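Local coordinates for initiator protein NS1 (Murine minute virus, PDB 4R94), which nicks the viral replication origin through its N-terminal nuclease domain and, with its helicase activity, initiates and directs viral DNA replication, at residues S92-C97 with C128-G133. Residues are numbered along the deposited sequence; the frame is centred on the assembly and turned at random.
Sequences SLVKKC and CHVLIG. With MG (magnesium ion), chain B.
Val-94 reaches from helix 81-104 to strand 125-134, its CG1 methyl meeting Val-130 while the sulfur of Cys-128 sits before both of its methyls. CG1 of Val-94, which the torsion (chi1 171°) sets anti to the backbone N, lies 3.8 Å from CG2 of Val-130. The two valine side chains run antiparallel and pass alongside each other rather than meeting end on; here one methyl of each valine makes the contact. The sulfur packs more loosely, SG of Cys-128 lying 4.3 Å from CG2 of Val-94 and barely farther from CG1. All three residues are buried and the contact is purely apolar. Trp-153 of helix 142-160 also packs on Val-94, while Phe-30 touches Val-130.

This is helix 81-104 packing on one face of the central antiparallel sheet of the HUH-type nuclease fold, at the strand carrying the predicted RCR-2 motif. Between Cys-128 and Val-130, the side chain of His-129 leaves the strand on the face away from the helix. Its NE2 binds the magnesium ion at 2.2 Å, in a site completed by Glu-119, His-127 and three waters. Phe-211 meets the His-129 ring with planes inclined by about 55°. Backbone hydrogen bonds to Phe-30 and Phe-28 tie Cys-128 and Val-130 to the neighbouring strand 24-31.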
ATOM      1  N   SER A  92       5.360   4.359   4.820  1.00 16.04           N
ATOM      2  CA  SER A  92       5.063   5.054   6.072  1.00 16.06           C
ATOM      3  C   SER A  92       3.824   5.943   5.949  1.00 16.27           C
ATOM      4  O   SER A  92       3.021   5.985   6.874  1.00 17.73           O
ATOM      5  CB  SER A  92       6.284   5.880   6.571  1.00 15.83           C
ATOM      6  OG  SER A  92       6.533   7.049   5.798  1.00 18.90           O
ATOM      7  N   LEU A  93       3.664   6.647   4.823  1.00 16.44           N
ATOM      8  CA  LEU A  93       2.529   7.549   4.644  1.00 14.93           C
ATOM      9  C   LEU A  93       1.193   6.812   4.503  1.00 16.36           C
ATOM     10  O   LEU A  93       0.172   7.261   5.059  1.00 15.95           O
ATOM     11  CB  LEU A  93       2.742   8.453   3.423  1.00 15.53           C
ATOM     12  CG  LEU A  93       3.917   9.436   3.515  1.00 16.69           C
ATOM     13  CD1 LEU A  93       3.976  10.218   2.215  1.00 20.91           C
ATOM     14  CD2 LEU A  93       3.808  10.383   4.725  1.00 21.04           C
ATOM     15  N   VAL A  94       1.193   5.723   3.736  1.00 16.17           N
ATOM     16  CA  VAL A  94       0.005   4.894   3.598  1.00 15.08           C
ATOM     17  C   VAL A  94      -0.458   4.405   4.970  1.00 17.48           C
ATOM     18  O   VAL A  94      -1.637   4.556   5.337  1.00 17.38           O
ATOM     19  CB  VAL A  94       0.269   3.700   2.669  1.00 16.18           C
ATOM     20  CG1 VAL A  94      -0.908   2.718   2.719  1.00 15.27           C
ATOM     21  CG2 VAL A  94       0.473   4.204   1.229  1.00 17.42           C
ATOM     22  N   LYS A  95       0.478   3.856   5.740  1.00 16.41           N
ATOM     23  CA  LYS A  95       0.130   3.334   7.051  1.00 18.46           C
ATOM     24  C   LYS A  95      -0.314   4.436   8.002  1.00 18.49           C
ATOM     25  O   LYS A  95      -1.253   4.225   8.772  1.00 19.23           O
ATOM     26  CB  LYS A  95       1.297   2.535   7.620  1.00 19.46           C
ATOM     27  CG  LYS A  95       1.463   1.242   6.843  1.00 19.10           C
ATOM     28  CD  LYS A  95       2.690   0.461   7.208  1.00 20.15           C
ATOM     29  CE  LYS A  95       2.692  -0.838   6.390  1.00 19.40           C
ATOM     30  NZ  LYS A  95       3.918  -1.642   6.659  1.00 18.82           N
ATOM     31  N   LYS A  96       0.328   5.607   7.933  1.00 16.72           N
ATOM     32  CA  LYS A  96      -0.124   6.752   8.729  1.00 19.02           C
ATOM     33  C   LYS A  96      -1.596   7.046   8.437  1.00 20.73           C
ATOM     34  O   LYS A  96      -2.373   7.282   9.357  1.00 19.67           O
ATOM     35  CB  LYS A  96       0.721   7.999   8.459  1.00 20.62           C
ATOM     36  CG  LYS A  96       0.383   9.163   9.375  1.00 24.24           C
ATOM     37  CD  LYS A  96       0.923   8.907  10.764  1.00 29.99           C
ATOM     38  CE  LYS A  96       0.695  10.116  11.671  1.00 34.91           C
ATOM     39  NZ  LYS A  96       1.315   9.901  12.996  1.00 40.95           N
ATOM     40  N   CYS A  97      -1.979   7.000   7.157  1.00 17.95           N
ATOM     41  CA  CYS A  97      -3.360   7.288   6.782  1.00 19.06           C
ATOM     42  C   CYS A  97      -4.319   6.268   7.380  1.00 20.97           C
ATOM     43  O   CYS A  97      -5.375   6.626   7.914  1.00 17.97           O
ATOM     44  CB  CYS A  97      -3.527   7.299   5.258  1.00 16.62           C
ATOM     45  SG  CYS A  97      -2.707   8.685   4.486  1.00 19.22           S
ATOM     46  N   CYS A 128      -0.014   1.218  -4.381  1.00 14.91           N
ATOM     47  CA  CYS A 128       0.048   0.403  -3.180  1.00 14.40           C
ATOM     48  C   CYS A 128      -1.323  -0.171  -2.856  1.00 14.67           C
ATOM     49  O   CYS A 128      -2.275   0.565  -2.587  1.00 16.30           O
ATOM     50  CB  CYS A 128       0.611   1.246  -2.020  1.00 14.59           C
ATOM     51  SG  CYS A 128       0.839   0.291  -0.525  1.00 18.59           S
ATOM     52  N   HIS A 129      -1.428  -1.492  -2.929  1.00 15.75           N
ATOM     53  CA  HIS A 129      -2.630  -2.190  -2.520  1.00 14.29           C
ATOM     54  C   HIS A 129      -2.729  -2.277  -1.008  1.00 15.75           C
ATOM     55  O   HIS A 129      -1.753  -2.589  -0.328  1.00 17.93           O
ATOM     56  CB  HIS A 129      -2.645  -3.595  -3.097  1.00 17.13           C
ATOM     57  CG  HIS A 129      -2.763  -3.623  -4.579  1.00 17.98           C
ATOM     58  ND1 HIS A 129      -3.979  -3.700  -5.216  1.00 19.48           N
ATOM     59  CD2 HIS A 129      -1.819  -3.590  -5.548  1.00 19.47           C
ATOM     60  CE1 HIS A 129      -3.783  -3.728  -6.524  1.00 20.22           C
ATOM     61  NE2 HIS A 129      -2.482  -3.654  -6.752  1.00 20.23           N
ATOM     62  N   VAL A 130      -3.917  -2.006  -0.498  1.00 14.44           N
ATOM     63  CA  VAL A 130      -4.219  -2.230   0.908  1.00 16.09           C
ATOM     64  C   VAL A 130      -5.485  -3.056   1.070  1.00 16.79           C
ATOM     65  O   VAL A 130      -6.549  -2.685   0.569  1.00 18.19           O
ATOM     66  CB  VAL A 130      -4.396  -0.908   1.671  1.00 15.61           C
ATOM     67  CG1 VAL A 130      -4.724  -1.195   3.153  1.00 17.60           C
ATOM     68  CG2 VAL A 130      -3.165  -0.050   1.514  1.00 17.30           C
ATOM     69  N   LEU A 131      -5.367  -4.163   1.793  1.00 16.23           N
ATOM     70  CA  LEU A 131      -6.546  -4.893   2.249  1.00 16.00           C
ATOM     71  C   LEU A 131      -6.710  -4.596   3.725  1.00 18.25           C
ATOM     72  O   LEU A 131      -5.743  -4.697   4.475  1.00 16.71           O
ATOM     73  CB  LEU A 131      -6.386  -6.402   2.026  1.00 16.76           C
ATOM     74  CG  LEU A 131      -6.097  -6.860   0.594  1.00 20.07           C
ATOM     75  CD1 LEU A 131      -6.040  -8.400   0.552  1.00 16.56           C
ATOM     76  CD2 LEU A 131      -7.127  -6.304  -0.389  1.00 18.89           C
ATOM     77  N   ILE A 132      -7.909  -4.235   4.161  1.00 18.18           N
ATOM     78  CA  ILE A 132      -8.092  -3.945   5.583  1.00 17.99           C
ATOM     79  C   ILE A 132      -9.525  -4.214   6.031  1.00 19.51           C
ATOM     80  O   ILE A 132     -10.489  -3.855   5.341  1.00 20.82           O
ATOM     81  CB  ILE A 132      -7.701  -2.470   5.914  1.00 18.85           C
ATOM     82  CG1 ILE A 132      -7.807  -2.193   7.416  1.00 17.77           C
ATOM     83  CG2 ILE A 132      -8.543  -1.485   5.109  1.00 19.58           C
ATOM     84  CD1 ILE A 132      -7.096  -0.919   7.834  1.00 19.89           C
ATOM     85  N   GLY A 133      -9.655  -4.853   7.190  1.00 19.87           N
ATOM     86  CA  GLY A 133     -10.962  -5.154   7.737  1.00 21.36           C
ATOM     87  C   GLY A 133     -10.866  -5.693   9.148  1.00 22.20           C
ATOM     88  O   GLY A 133      -9.788  -5.724   9.763  1.00 21.47           O
TER
HETATM   89 MG    MG B 301      -1.473  -3.834  -8.710  1.00 20.38          MG
HETATM   90  O   HOH W   1      -3.082  -2.929  -9.739  1.00 22.87           O
HETATM   91  O   HOH W   2      -0.259  -4.118 -10.455  1.00 23.20           O
HETATM   92  O   HOH W   3      -2.499  -5.576  -9.058  1.00 23.28           O